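Local coordinates for protein pyridoxamine 5-phosphate-dependent dehydrase (PDB 3B8X) that removes the C3'-hydroxyl group from GDP-4-keto-6-deoxy-D-mannose in a combined transamination and deoxygenation on the pathway to L-colitose, at residues Asn190-Gly198 with Met256-Leu265. The protein carries 1 engineered substitution. Residues are numbered along the deposited sequence; the frame is centred on the assembly and turned at random.
Engineered in segment 190-198: Asn190 (natural residue His).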
loop_
_atom_site.group_PDB
_atom_site.type_symbol
_atom_site.label_atom_id
_atom_site.label_comp_id
_atom_site.label_asym_id
_atom_site.label_seq_id
_atom_site.Cartn_x
_atom_site.Cartn_y
_atom_site.Cartn_z
ATOM N N ASN B 190 -13.464 9.563 -8.474
ATOM C CA ASN B 190 -12.843 9.432 -9.782
ATOM C C ASN B 190 -13.812 8.996 -10.879
ATOM O O ASN B 190 -14.988 8.968 -10.672
ATOM C CB ASN B 190 -11.687 8.455 -9.688
ATOM C CG ASN B 190 -10.506 8.940 -10.402
ATOM O OD1 ASN B 190 -10.635 9.650 -11.392
ATOM N ND2 ASN B 190 -9.338 8.615 -9.900
ATOM N N HIS B 191 -13.277 8.705 -12.068
ATOM C CA HIS B 191 -14.111 8.292 -13.193
ATOM C C HIS B 191 -14.931 7.051 -12.888
ATOM O O HIS B 191 -16.071 6.958 -13.278
ATOM C CB HIS B 191 -13.275 8.114 -14.466
ATOM C CG HIS B 191 -12.878 9.421 -15.048
ATOM N ND1 HIS B 191 -11.705 10.064 -14.695
ATOM C CD2 HIS B 191 -13.573 10.290 -15.815
ATOM C CE1 HIS B 191 -11.662 11.241 -15.302
ATOM N NE2 HIS B 191 -12.800 11.417 -15.953
ATOM N N ILE B 192 -14.314 6.082 -12.239
ATOM C CA ILE B 192 -14.995 4.856 -11.785
ATOM C C ILE B 192 -14.575 4.694 -10.330
ATOM O O ILE B 192 -13.562 5.276 -9.914
ATOM C CB ILE B 192 -14.652 3.567 -12.604
ATOM C CG1 ILE B 192 -13.186 3.140 -12.438
ATOM C CG2 ILE B 192 -15.059 3.766 -14.036
ATOM C CD1 ILE B 192 -12.881 1.724 -13.039
ATOM N N ALA B 193 -15.332 3.917 -9.553
ATOM C CA ALA B 193 -15.015 3.806 -8.136
ATOM C C ALA B 193 -15.182 2.412 -7.574
ATOM O O ALA B 193 -16.208 1.797 -7.749
ATOM C CB ALA B 193 -15.882 4.803 -7.377
ATOM N N THR B 194 -14.153 1.895 -6.905
ATOM C CA THR B 194 -14.183 0.549 -6.355
ATOM C C THR B 194 -13.815 0.658 -4.870
ATOM O O THR B 194 -13.131 -0.194 -4.315
ATOM C CB THR B 194 -13.122 -0.312 -7.078
ATOM O OG1 THR B 194 -11.824 0.283 -6.901
ATOM C CG2 THR B 194 -13.410 -0.338 -8.544
ATOM N N MET B 195 -14.276 1.725 -4.236
ATOM C CA MET B 195 -13.943 2.040 -2.840
ATOM C C MET B 195 -12.538 2.677 -2.826
ATOM O O MET B 195 -12.424 3.867 -2.573
ATOM C CB MET B 195 -14.113 0.817 -1.909
ATOM C CG MET B 195 -15.505 0.235 -2.042
ATOM S SD MET B 195 -15.898 -0.980 -0.762
ATOM C CE MET B 195 -15.100 -2.345 -1.396
ATOM N N GLU B 196 -11.482 1.907 -3.101
ATOM C CA GLU B 196 -10.146 2.432 -3.322
ATOM C C GLU B 196 -9.712 1.497 -4.456
ATOM O O GLU B 196 -10.286 0.403 -4.604
ATOM C CB GLU B 196 -9.224 2.233 -2.102
ATOM C CG GLU B 196 -9.534 3.137 -0.915
ATOM C CD GLU B 196 -8.711 4.401 -0.830
ATOM O OE1 GLU B 196 -7.949 4.772 -1.757
ATOM O OE2 GLU B 196 -8.858 5.065 0.193
ATOM N N GLY B 197 -8.705 1.880 -5.240
ATOM C CA GLY B 197 -8.252 0.959 -6.264
ATOM C C GLY B 197 -7.320 1.715 -7.205
ATOM O O GLY B 197 -7.487 2.915 -7.399
ATOM N N GLY B 198 -6.399 0.971 -7.818
ATOM C CA GLY B 198 -5.500 1.544 -8.798
ATOM C C GLY B 198 -5.190 0.453 -9.835
ATOM O O GLY B 198 -5.593 -0.681 -9.671
ATOM N N MET B 256 -13.522 -7.705 -3.720
ATOM C CA MET B 256 -14.702 -6.896 -3.900
ATOM C C MET B 256 -14.420 -5.759 -4.865
ATOM O O MET B 256 -15.290 -5.400 -5.671
ATOM C CB MET B 256 -15.136 -6.302 -2.561
ATOM C CG MET B 256 -16.018 -7.241 -1.767
ATOM S SD MET B 256 -16.256 -6.321 -0.257
ATOM C CE MET B 256 -17.107 -7.453 0.821
ATOM N N SER B 257 -13.234 -5.165 -4.749
ATOM C CA SER B 257 -12.910 -4.052 -5.623
ATOM C C SER B 257 -12.897 -4.475 -7.090
ATOM O O SER B 257 -13.300 -3.726 -7.965
ATOM C CB SER B 257 -11.610 -3.391 -5.243
ATOM O OG SER B 257 -11.807 -2.639 -4.059
ATOM N N GLY B 258 -12.388 -5.664 -7.353
ATOM C CA GLY B 258 -12.325 -6.185 -8.713
ATOM C C GLY B 258 -13.759 -6.464 -9.210
ATOM O O GLY B 258 -14.098 -6.142 -10.331
ATOM N N ALA B 259 -14.635 -6.965 -8.352
ATOM C CA ALA B 259 -15.997 -7.248 -8.781
ATOM C C ALA B 259 -16.728 -5.979 -9.138
ATOM O O ALA B 259 -17.385 -5.901 -10.175
ATOM C CB ALA B 259 -16.776 -8.064 -7.750
ATOM N N ILE B 260 -16.606 -4.994 -8.260
ATOM C CA ILE B 260 -17.258 -3.730 -8.455
ATOM C C ILE B 260 -16.700 -3.161 -9.762
ATOM O O ILE B 260 -17.447 -2.559 -10.575
ATOM C CB ILE B 260 -16.915 -2.745 -7.313
ATOM C CG1 ILE B 260 -17.536 -3.193 -5.983
ATOM C CG2 ILE B 260 -17.334 -1.338 -7.678
ATOM C CD1 ILE B 260 -16.880 -2.646 -4.697
ATOM N N GLY B 261 -15.376 -3.258 -9.918
ATOM C CA GLY B 261 -14.740 -2.620 -11.079
ATOM C C GLY B 261 -15.282 -3.112 -12.420
ATOM O O GLY B 261 -15.342 -2.367 -13.393
ATOM N N ILE B 262 -15.599 -4.397 -12.487
ATOM C CA ILE B 262 -16.065 -4.983 -13.741
ATOM C C ILE B 262 -17.364 -4.310 -14.162
ATOM O O ILE B 262 -17.577 -4.034 -15.335
ATOM C CB ILE B 262 -16.375 -6.458 -13.494
ATOM C CG1 ILE B 262 -15.052 -7.234 -13.411
ATOM C CG2 ILE B 262 -17.405 -6.957 -14.507
ATOM C CD1 ILE B 262 -15.112 -8.543 -12.557
ATOM N N GLU B 263 -18.189 -4.013 -13.155
ATOM C CA GLU B 263 -19.498 -3.438 -13.386
ATOM C C GLU B 263 -19.238 -2.038 -13.862
ATOM O O GLU B 263 -19.857 -1.605 -14.810
ATOM C CB GLU B 263 -20.329 -3.431 -12.097
ATOM C CG GLU B 263 -20.781 -4.815 -11.636
ATOM C CD GLU B 263 -21.341 -5.702 -12.753
ATOM O OE1 GLU B 263 -21.887 -5.200 -13.766
ATOM O OE2 GLU B 263 -21.256 -6.935 -12.596
ATOM N N GLN B 264 -18.304 -1.354 -13.202
ATOM C CA GLN B 264 -17.945 0.040 -13.515
ATOM C C GLN B 264 -17.441 0.206 -14.952
ATOM O O GLN B 264 -17.821 1.146 -15.635
ATOM C CB GLN B 264 -16.915 0.562 -12.492
ATOM C CG GLN B 264 -17.470 0.782 -11.073
ATOM C CD GLN B 264 -18.368 2.004 -10.942
ATOM O OE1 GLN B 264 -17.890 3.119 -10.730
ATOM N NE2 GLN B 264 -19.688 1.796 -11.056
ATOM N N LEU B 265 -16.584 -0.703 -15.410
ATOM C CA LEU B 265 -16.040 -0.649 -16.758
ATOM C C LEU B 265 -17.181 -0.674 -17.785
ATOM O O LEU B 265 -17.091 -0.054 -18.836
ATOM C CB LEU B 265 -15.038 -1.785 -17.031
ATOM C CG LEU B 265 -13.695 -1.707 -16.263
ATOM C CD1 LEU B 265 -12.724 -2.813 -16.567
ATOM C CD2 LEU B 265 -12.953 -0.419 -16.548
#
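Gln264 reaches from the helix to the backbone of the loop at Ile192 and Ala193. Its CB lies against Ile192 CB, 3.8 Å away, and CG passes Ala193 O at 3.7 Å. The bend at chi2 (-74°) then turns the amide alongside the chain at Ala193, with OE1 facing Ala193 N and NE2 pointing away from the loop. OE1 accepts a fairly straight hydrogen bond from Ala193 N at 2.9 Å. The donor is tilted 17° out of the carbonyl plane. Thr12 OG1 is a second partner of OE1, while NE2 is held by Glu17 OE2, so both ends of this buried amide are satisfied and its flip is fixed.

Nearly two turns back along the helix, Ser257 makes the other polar link: its OG donates to Thr194 O over 2.8 Å, in the carbonyl plane. Thr194 turns its two branches to different tasks. OG1 donates to Glu196 O from well above its carbonyl plane and also pairs with Ser186 OG. CG2 rests between Ser257 O (3.4 Å) and Gly261 CA, where the missing side chain lets the methyl come close to the backbone. Between the two links, Ile260 CG2 packs against Ala193 O (3.3 Å) and Thr194 CA, and its CD1 meets Met195 CE at 3.8 Å, the two side chains crossing at about a right angle. At the far end Ile192 CD1 touches Leu265 CD2.

Glu196 turns away from the helix and forms a salt bridge to Arg252 of the second subunit, while Gly197 touches the bound cofactor-sugar adduct. The loop leads from strand 181-185 across the early turns of helix 255-286 into strand 198-202 of the mixed sheet, with helix 34-47 packing on Ile192 and Leu265, and helix 15-27 setting Leu25 on Met256 and Glu17 at Gln264.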